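Local structure of choline kinase (Cryptosporidium parvum, 3MES) at residues E52-I57 against F87-V92; N182-D187 against T341-V346; E237-G242 against T364-I369. The protein probably phosphorylates choline, and perhaps ethanolamine, using a bound nucleotide and magnesium. All blocks are in the same frame, centred on the assembly; numbering follows the deposited sequence.

Contact 1: residues E52-I57 against F87-V92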
loop_
_atom_site.group_PDB
_atom_site.type_symbol
_atom_site.label_atom_id
_atom_site.label_comp_id
_atom_site.label_asym_id
_atom_site.label_seq_id
_atom_site.Cartn_x
_atom_site.Cartn_y
_atom_site.Cartn_z
ATOM N N GLU B 52 1.404 1.266 39.008
ATOM C CA GLU B 52 2.430 2.241 39.367
ATOM C C GLU B 52 3.815 1.770 38.929
ATOM O O GLU B 52 4.675 2.581 38.585
ATOM C CB GLU B 52 2.415 2.515 40.872
ATOM C CG GLU B 52 2.803 3.941 41.244
ATOM C CD GLU B 52 1.796 4.963 40.739
ATOM O OE1 GLU B 52 2.221 5.996 40.177
ATOM O OE2 GLU B 52 0.576 4.725 40.893
ATOM N N ILE B 53 4.021 0.458 38.940
ATOM C CA ILE B 53 5.304 -0.121 38.560
ATOM C C ILE B 53 5.513 -0.065 37.052
ATOM O O ILE B 53 6.640 0.072 36.576
ATOM C CB ILE B 53 5.426 -1.580 39.039
ATOM C CG1 ILE B 53 5.716 -1.623 40.542
ATOM C CG2 ILE B 53 6.518 -2.305 38.269
ATOM C CD1 ILE B 53 5.768 -3.026 41.115
ATOM N N ILE B 54 4.419 -0.175 36.305
ATOM C CA ILE B 54 4.474 -0.068 34.856
ATOM C C ILE B 54 4.686 1.387 34.457
ATOM O O ILE B 54 5.420 1.685 33.514
ATOM C CB ILE B 54 3.182 -0.597 34.207
ATOM C CG1 ILE B 54 3.029 -2.096 34.480
ATOM C CG2 ILE B 54 3.186 -0.322 32.714
ATOM C CD1 ILE B 54 1.703 -2.668 34.036
ATOM N N ILE B 55 4.043 2.288 35.193
ATOM C CA ILE B 55 4.155 3.719 34.939
ATOM C C ILE B 55 5.546 4.250 35.288
ATOM O O ILE B 55 6.094 5.095 34.581
ATOM C CB ILE B 55 3.073 4.505 35.705
ATOM C CG1 ILE B 55 1.682 4.057 35.249
ATOM C CG2 ILE B 55 3.253 6.003 35.504
ATOM C CD1 ILE B 55 0.552 4.891 35.805
ATOM N N GLY B 56 6.119 3.745 36.375
ATOM C CA GLY B 56 7.484 4.103 36.740
ATOM C C GLY B 56 8.467 3.640 35.679
ATOM O O GLY B 56 9.369 4.377 35.287
ATOM N N ILE B 57 8.285 2.410 35.213
ATOM C CA ILE B 57 9.141 1.842 34.179
ATOM C C ILE B 57 9.029 2.616 32.868
ATOM O O ILE B 57 10.012 2.764 32.141
ATOM C CB ILE B 57 8.809 0.357 33.934
ATOM C CG1 ILE B 57 9.272 -0.488 35.124
ATOM C CG2 ILE B 57 9.450 -0.133 32.638
ATOM C CD1 ILE B 57 8.865 -1.946 35.046
ATOM N N PHE B 87 -0.452 -4.514 27.864
ATOM C CA PHE B 87 -1.067 -3.284 28.336
ATOM C C PHE B 87 -0.873 -2.186 27.308
ATOM O O PHE B 87 0.206 -2.045 26.735
ATOM C CB PHE B 87 -0.446 -2.841 29.665
ATOM C CG PHE B 87 -0.504 -3.883 30.745
ATOM C CD1 PHE B 87 -1.575 -3.930 31.624
ATOM C CD2 PHE B 87 0.520 -4.803 30.893
ATOM C CE1 PHE B 87 -1.628 -4.885 32.626
ATOM C CE2 PHE B 87 0.474 -5.761 31.892
ATOM C CZ PHE B 87 -0.602 -5.802 32.760
ATOM N N VAL B 88 -1.921 -1.408 27.071
ATOM C CA VAL B 88 -1.785 -0.207 26.271
ATOM C C VAL B 88 -1.633 0.976 27.217
ATOM O O VAL B 88 -2.544 1.290 27.985
ATOM C CB VAL B 88 -2.987 0.012 25.346
ATOM C CG1 VAL B 88 -2.705 1.156 24.390
ATOM C CG2 VAL B 88 -3.299 -1.259 24.572
ATOM N N VAL B 89 -0.469 1.615 27.171
ATOM C CA VAL B 89 -0.187 2.747 28.042
ATOM C C VAL B 89 -0.231 4.041 27.244
ATOM O O VAL B 89 0.631 4.290 26.402
ATOM C CB VAL B 89 1.187 2.607 28.719
ATOM C CG1 VAL B 89 1.402 3.735 29.716
ATOM C CG2 VAL B 89 1.306 1.252 29.402
ATOM N N SER B 90 -1.238 4.863 27.514
ATOM C CA SER B 90 -1.444 6.087 26.751
ATOM C C SER B 90 -1.266 7.341 27.598
ATOM O O SER B 90 -1.390 7.305 28.821
ATOM C CB SER B 90 -2.843 6.093 26.130
ATOM O OG SER B 90 -3.085 4.906 25.399
ATOM N N ILE B 91 -0.966 8.448 26.928
ATOM C CA ILE B 91 -1.009 9.760 27.551
ATOM C C ILE B 91 -2.351 10.386 27.192
ATOM O O ILE B 91 -2.654 10.586 26.017
ATOM C CB ILE B 91 0.129 10.665 27.049
ATOM C CG1 ILE B 91 1.488 10.004 27.300
ATOM C CG2 ILE B 91 0.064 12.026 27.718
ATOM C CD1 ILE B 91 1.752 9.670 28.753
ATOM N N VAL B 92 -3.157 10.686 28.205
ATOM C CA VAL B 92 -4.527 11.139 27.980
ATOM C C VAL B 92 -4.659 12.656 27.847
ATOM O O VAL B 92 -5.735 13.163 27.529
ATOM C CB VAL B 92 -5.471 10.643 29.093
ATOM C CG1 VAL B 92 -5.680 9.139 28.980
ATOM C CG2 VAL B 92 -4.922 11.017 30.463
#

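Contact 2: residues N182-D187 against T341-V346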
loop_
_atom_site.group_PDB
_atom_site.type_symbol
_atom_site.label_atom_id
_atom_site.label_comp_id
_atom_site.label_asym_id
_atom_site.label_seq_id
_atom_site.Cartn_x
_atom_site.Cartn_y
_atom_site.Cartn_z
ATOM N N ASN B 182 16.039 -12.247 3.721
ATOM C CA ASN B 182 17.049 -13.290 3.892
ATOM C C ASN B 182 17.968 -13.439 2.683
ATOM O O ASN B 182 18.900 -14.243 2.701
ATOM C CB ASN B 182 16.404 -14.638 4.233
ATOM C CG ASN B 182 15.640 -15.234 3.064
ATOM O OD1 ASN B 182 15.839 -16.395 2.702
ATOM N ND2 ASN B 182 14.764 -14.437 2.464
ATOM N N SER B 183 17.714 -12.667 1.632
ATOM C CA SER B 183 18.553 -12.745 0.438
ATOM C C SER B 183 19.017 -11.374 -0.031
ATOM O O SER B 183 19.964 -11.267 -0.802
ATOM C CB SER B 183 17.827 -13.475 -0.697
ATOM O OG SER B 183 16.754 -12.701 -1.201
ATOM N N LYS B 184 18.353 -10.323 0.440
ATOM C CA LYS B 184 18.701 -8.971 0.024
ATOM C C LYS B 184 19.128 -8.080 1.187
ATOM O O LYS B 184 19.019 -6.856 1.112
ATOM C CB LYS B 184 17.539 -8.328 -0.736
ATOM C CG LYS B 184 17.201 -9.029 -2.042
ATOM C CD LYS B 184 16.089 -8.309 -2.782
ATOM C CE LYS B 184 15.856 -8.921 -4.156
ATOM N NZ LYS B 184 14.719 -8.267 -4.862
ATOM N N ARG B 185 19.620 -8.691 2.260
ATOM C CA ARG B 185 20.096 -7.923 3.408
ATOM C C ARG B 185 21.413 -8.460 3.955
ATOM O O ARG B 185 21.507 -9.618 4.358
ATOM C CB ARG B 185 19.044 -7.879 4.520
ATOM C CG ARG B 185 17.802 -7.082 4.169
ATOM C CD ARG B 185 17.026 -6.702 5.418
ATOM N NE ARG B 185 17.712 -5.673 6.193
ATOM C CZ ARG B 185 17.426 -4.376 6.127
ATOM N NH1 ARG B 185 16.460 -3.951 5.323
ATOM N NH2 ARG B 185 18.100 -3.504 6.866
ATOM N N ALA B 186 22.430 -7.609 3.968
ATOM C CA ALA B 186 23.739 -8.000 4.471
ATOM C C ALA B 186 23.699 -8.259 5.975
ATOM O O ALA B 186 24.476 -9.058 6.493
ATOM C CB ALA B 186 24.778 -6.936 4.135
ATOM N N ASP B 187 22.779 -7.595 6.667
ATOM C CA ASP B 187 22.701 -7.691 8.123
ATOM C C ASP B 187 21.802 -8.830 8.592
ATOM O O ASP B 187 21.511 -8.945 9.782
ATOM C CB ASP B 187 22.206 -6.372 8.718
ATOM C CG ASP B 187 20.814 -6.013 8.247
ATOM O OD1 ASP B 187 20.176 -6.862 7.588
ATOM O OD2 ASP B 187 20.358 -4.886 8.534
ATOM N N THR B 341 9.094 -8.791 -4.893
ATOM C CA THR B 341 10.277 -9.604 -4.603
ATOM C C THR B 341 11.307 -9.537 -5.727
ATOM O O THR B 341 12.513 -9.519 -5.475
ATOM C CB THR B 341 9.922 -11.083 -4.320
ATOM O OG1 THR B 341 9.381 -11.690 -5.501
ATOM C CG2 THR B 341 8.916 -11.192 -3.185
ATOM N N LEU B 342 10.829 -9.491 -6.967
ATOM C CA LEU B 342 11.718 -9.478 -8.126
ATOM C C LEU B 342 12.026 -8.064 -8.611
ATOM O O LEU B 342 12.984 -7.850 -9.353
ATOM C CB LEU B 342 11.122 -10.310 -9.267
ATOM C CG LEU B 342 10.979 -11.812 -9.008
ATOM C CD1 LEU B 342 10.245 -12.495 -10.154
ATOM C CD2 LEU B 342 12.340 -12.454 -8.784
ATOM N N GLN B 343 11.214 -7.099 -8.192
ATOM C CA GLN B 343 11.399 -5.714 -8.615
ATOM C C GLN B 343 11.280 -5.560 -10.132
ATOM O O GLN B 343 12.031 -4.805 -10.750
ATOM C CB GLN B 343 12.750 -5.181 -8.136
ATOM C CG GLN B 343 12.818 -4.933 -6.638
ATOM C CD GLN B 343 11.872 -3.835 -6.193
ATOM O OE1 GLN B 343 11.817 -2.766 -6.798
ATOM N NE2 GLN B 343 11.123 -4.095 -5.132
ATOM N N GLU B 344 10.336 -6.282 -10.727
ATOM C CA GLU B 344 10.074 -6.159 -12.157
ATOM C C GLU B 344 8.578 -6.252 -12.441
ATOM O O GLU B 344 7.819 -6.806 -11.646
ATOM C CB GLU B 344 10.837 -7.224 -12.947
ATOM C CG GLU B 344 10.253 -8.619 -12.834
ATOM C CD GLU B 344 11.107 -9.663 -13.525
ATOM O OE1 GLU B 344 12.335 -9.674 -13.293
ATOM O OE2 GLU B 344 10.549 -10.475 -14.297
ATOM N N GLN B 345 8.155 -5.701 -13.572
ATOM C CA GLN B 345 6.743 -5.707 -13.924
ATOM C C GLN B 345 6.232 -7.129 -14.119
ATOM O O GLN B 345 6.438 -7.735 -15.169
ATOM C CB GLN B 345 6.486 -4.879 -15.185
ATOM C CG GLN B 345 5.019 -4.525 -15.379
ATOM C CD GLN B 345 4.742 -3.873 -16.716
ATOM O OE1 GLN B 345 5.073 -4.419 -17.765
ATOM N NE2 GLN B 345 4.121 -2.702 -16.685
ATOM N N VAL B 346 5.573 -7.661 -13.098
ATOM C CA VAL B 346 4.957 -8.973 -13.201
ATOM C C VAL B 346 3.443 -8.822 -13.175
ATOM O O VAL B 346 2.891 -8.130 -12.315
ATOM C CB VAL B 346 5.412 -9.912 -12.067
ATOM C CG1 VAL B 346 4.803 -11.290 -12.248
ATOM C CG2 VAL B 346 6.929 -10.002 -12.031
#

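Contact 3: residues E237-G242 against T364-I369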
loop_
_atom_site.group_PDB
_atom_site.type_symbol
_atom_site.label_atom_id
_atom_site.label_comp_id
_atom_site.label_asym_id
_atom_site.label_seq_id
_atom_site.Cartn_x
_atom_site.Cartn_y
_atom_site.Cartn_z
ATOM N N GLU B 237 6.434 -36.021 0.317
ATOM C CA GLU B 237 6.348 -36.432 -1.081
ATOM C C GLU B 237 5.351 -35.556 -1.834
ATOM O O GLU B 237 5.571 -35.200 -2.991
ATOM C CB GLU B 237 5.938 -37.904 -1.195
ATOM C CG GLU B 237 6.995 -38.895 -0.725
ATOM C CD GLU B 237 7.200 -38.868 0.779
ATOM O OE1 GLU B 237 6.578 -38.018 1.452
ATOM O OE2 GLU B 237 7.983 -39.699 1.290
ATOM N N LEU B 238 4.258 -35.207 -1.162
ATOM C CA LEU B 238 3.204 -34.405 -1.772
ATOM C C LEU B 238 3.671 -32.991 -2.118
ATOM O O LEU B 238 3.424 -32.501 -3.221
ATOM C CB LEU B 238 1.982 -34.351 -0.853
ATOM C CG LEU B 238 0.782 -33.548 -1.350
ATOM C CD1 LEU B 238 -0.462 -33.899 -0.549
ATOM C CD2 LEU B 238 1.069 -32.055 -1.284
ATOM N N ILE B 239 4.347 -32.340 -1.177
ATOM C CA ILE B 239 4.842 -30.982 -1.389
ATOM C C ILE B 239 6.072 -30.943 -2.294
ATOM O O ILE B 239 6.269 -29.987 -3.042
ATOM C CB ILE B 239 5.183 -30.287 -0.056
ATOM C CG1 ILE B 239 3.918 -29.724 0.598
ATOM C CG2 ILE B 239 6.184 -29.166 -0.287
ATOM C CD1 ILE B 239 2.873 -30.765 0.915
ATOM N N MET B 240 6.901 -31.981 -2.218
ATOM C CA MET B 240 8.135 -32.038 -3.000
ATOM C C MET B 240 7.992 -32.825 -4.303
ATOM O O MET B 240 8.982 -33.106 -4.976
ATOM C CB MET B 240 9.276 -32.617 -2.163
ATOM C CG MET B 240 10.325 -31.602 -1.747
ATOM S SD MET B 240 9.697 -30.229 -0.762
ATOM C CE MET B 240 11.128 -29.157 -0.771
ATOM N N GLY B 241 6.760 -33.178 -4.653
ATOM C CA GLY B 241 6.491 -33.873 -5.908
ATOM C C GLY B 241 7.123 -35.249 -6.032
ATOM O O GLY B 241 7.929 -35.487 -6.931
ATOM N N GLY B 242 6.755 -36.156 -5.130
ATOM C CA GLY B 242 7.202 -37.548 -5.196
ATOM C C GLY B 242 8.511 -37.825 -4.480
ATOM O O GLY B 242 8.935 -38.974 -4.355
ATOM N N THR B 364 -1.596 -25.149 0.589
ATOM C CA THR B 364 -2.804 -24.901 1.372
ATOM C C THR B 364 -3.031 -26.023 2.380
ATOM O O THR B 364 -3.592 -25.803 3.459
ATOM C CB THR B 364 -4.062 -24.762 0.482
ATOM O OG1 THR B 364 -4.244 -25.955 -0.292
ATOM C CG2 THR B 364 -3.937 -23.569 -0.452
ATOM N N LEU B 365 -2.598 -27.227 2.020
ATOM C CA LEU B 365 -2.756 -28.384 2.886
ATOM C C LEU B 365 -1.829 -28.275 4.092
ATOM O O LEU B 365 -2.169 -28.712 5.193
ATOM C CB LEU B 365 -2.485 -29.678 2.114
ATOM C CG LEU B 365 -3.272 -29.895 0.814
ATOM C CD1 LEU B 365 -2.812 -31.162 0.118
ATOM C CD2 LEU B 365 -4.775 -29.941 1.070
ATOM N N ILE B 366 -0.655 -27.689 3.882
ATOM C CA ILE B 366 0.288 -27.478 4.972
ATOM C C ILE B 366 -0.353 -26.626 6.066
ATOM O O ILE B 366 -0.159 -26.877 7.254
ATOM C CB ILE B 366 1.585 -26.806 4.482
ATOM C CG1 ILE B 366 2.286 -27.694 3.451
ATOM C CG2 ILE B 366 2.517 -26.523 5.650
ATOM C CD1 ILE B 366 2.833 -28.988 4.018
ATOM N N SER B 367 -1.132 -25.633 5.648
ATOM C CA SER B 367 -1.797 -24.715 6.568
ATOM C C SER B 367 -2.882 -25.403 7.395
ATOM O O SER B 367 -2.931 -25.251 8.618
ATOM C CB SER B 367 -2.392 -23.534 5.796
ATOM O OG SER B 367 -3.111 -22.666 6.656
ATOM N N HIS B 368 -3.749 -26.163 6.727
ATOM C CA HIS B 368 -4.837 -26.865 7.406
ATOM C C HIS B 368 -4.325 -27.885 8.417
ATOM O O HIS B 368 -4.917 -28.070 9.479
ATOM C CB HIS B 368 -5.751 -27.569 6.399
ATOM C CG HIS B 368 -6.567 -26.634 5.562
ATOM N ND1 HIS B 368 -7.326 -25.618 6.103
ATOM C CD2 HIS B 368 -6.762 -26.577 4.224
ATOM C CE1 HIS B 368 -7.942 -24.968 5.133
ATOM N NE2 HIS B 368 -7.617 -25.530 3.983
ATOM N N ILE B 369 -3.235 -28.562 8.080
ATOM C CA ILE B 369 -2.679 -29.572 8.971
ATOM C C ILE B 369 -1.930 -28.933 10.135
ATOM O O ILE B 369 -2.073 -29.351 11.281
ATOM C CB ILE B 369 -1.749 -30.540 8.220
ATOM C CG1 ILE B 369 -2.571 -31.652 7.562
ATOM C CG2 ILE B 369 -0.722 -31.137 9.172
ATOM C CD1 ILE B 369 -1.737 -32.685 6.835
#

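Contact 1: residues E52-I57 against F87-V92
Phe87, the first residue of 87-92, meets Ile54 of helix 51-61 with the flat of its ring. The CD1 methyl of Ile54 stands 3.8 Å above the ring plane of Phe87, and the line from that methyl to the ring centroid is tilted only 7° from the ring normal, a nearly ideal CH-pi contact. Four ring carbons, CG, CD2, CE2 and CZ, lie at almost equal range from the methyl, so the branch sits over the middle of the face and not at a rim. Ile54 reaches this spot because its CG1 is anti to the carbonyl carbon (chi1 -64°) and CD1 continues the extended branch (chi2 172°), which brings the side chain in at about a right angle to that of Phe87.

The alternation of the strand then decides which residues take part. Val88 turns to the far side of the sheet, while Val89, two residues on from Phe87, is again directed at the helix. Its CG2 lies 4.1 Å from Ile54 CG2, methyl against methyl. The two branches of Ile54 are therefore shared out, the long one to the aromatic ring and the short one to the valine.

All three side chains are buried, and the contact is purely apolar. Helix 51-61 lies on one face of the five-stranded antiparallel sheet of the N-terminal lobe of this kinase-like fold. Strand 85-91 is the second strand of that sheet, hydrogen-bonded on one flank to 73-78 and on the other to 104-109. Both neighbours join the packing: Phe107 touches Ile54, Ile105 and Ile73 touch Val89, and Val75 lies against Phe87.

Contact 2: residues N182-D187 against T341-V346
A single lysine-to-carbonyl hydrogen bond at the protein surface ties the loop 182-187, between helices 165-179 and 198-214, to the C-terminal end of helix 327-342. Lys184 NZ donates to Thr341 O over 2.6 Å, a short bond. The C=O...N angle at the Thr341 oxygen is 152°, and the ammonium nitrogen is tilted 28° from the carbonyl plane, so the approach is bent but still roughly end-on. Beyond CG the lysine chain is fully extended, which lets it bridge two backbones whose nearest CA atoms, those of Lys184 and Thr341, are 9.6 Å apart. Lys184 NZ also lies 4.2 Å from Gln343 CG; the amide nitrogen of Gln343 is itself bonded to Gln340 O.

The loop has its own brace just beyond the lysine. Arg185 grips Asp187 side-on, with NE to OD1 and NH2 to OD2, both 3.1 Å, and each carboxylate oxygen is met on its syn side. Tyr129 OH adds a second partner to Asp187 OD1. On the other segment, Val346 O bonds to Thr165 of the second subunit, and Gln345 NE2 weakly to Gln163 of that subunit, so the chain leaving the helix runs into the dimer interface.

Gln343, with positive phi, is where the chain departs from helical geometry. The motif is thus a lysine ammonium bonded to a main-chain carbonyl at the C-terminal end of helix 327-342, where its positive charge would be expected to interact favourably with the helix dipole.

Contact 3: residues E237-G242 against T364-I369
In the helical C-terminal lobe, Ile239, on the last turn of helix 235-239, packs against Ile366 near the start of helix 364-376. Its CB points toward that helix, and CG1, anti to the carbonyl carbon (chi1 -81°), is the first atom to touch, 3.7 Å from Ile366 CD1 and 3.9 Å from Ile366 CG1. A turn at chi2 then lays Ile239 CD1 along the same branch, 3.6 Å from Ile366 CD1 and 4.0 Å from Ile366 CG1. Two carbons of each isoleucine thus lie alongside two of the other, though the side chains as a whole are skewed.

One residue earlier, Leu238 reaches Leu365 with a single methyl, CD1 to CD1 at 3.7 Å, the two side chains meeting at about a right angle. Phe199 and Leu198 of helix 198-214 line the isoleucine pair, and Tyr402 of helix 391-411 lies against Leu365. Every touching atom is carbon, so the two segments are held together here by shape and the hydrophobic effect, with no directional bond between them to set their spacing.

Overall arrangement
From the N terminus, contact 1 closes first: strand 85-91 comes back to helix 51-61 after 29 intervening residues that include strand 73-78. After completing the sheet, the chain enters the helical lobe, where contacts 2 and 3 are both long-range. Segment 182-187 comes first, then 237-242, 341-346 and finally 364-369, so the two alternate and their loops cross. Centre to centre they lie about 26 Å apart without touching, while contact 1 is about 39 Å from contact 2 and about 46 Å from contact 3, again between centres. Contact 1 ties the N-terminal helix to the sheet, contact 2 belongs to a surface edge beside the dimer interface, and contact 3 to the helical core.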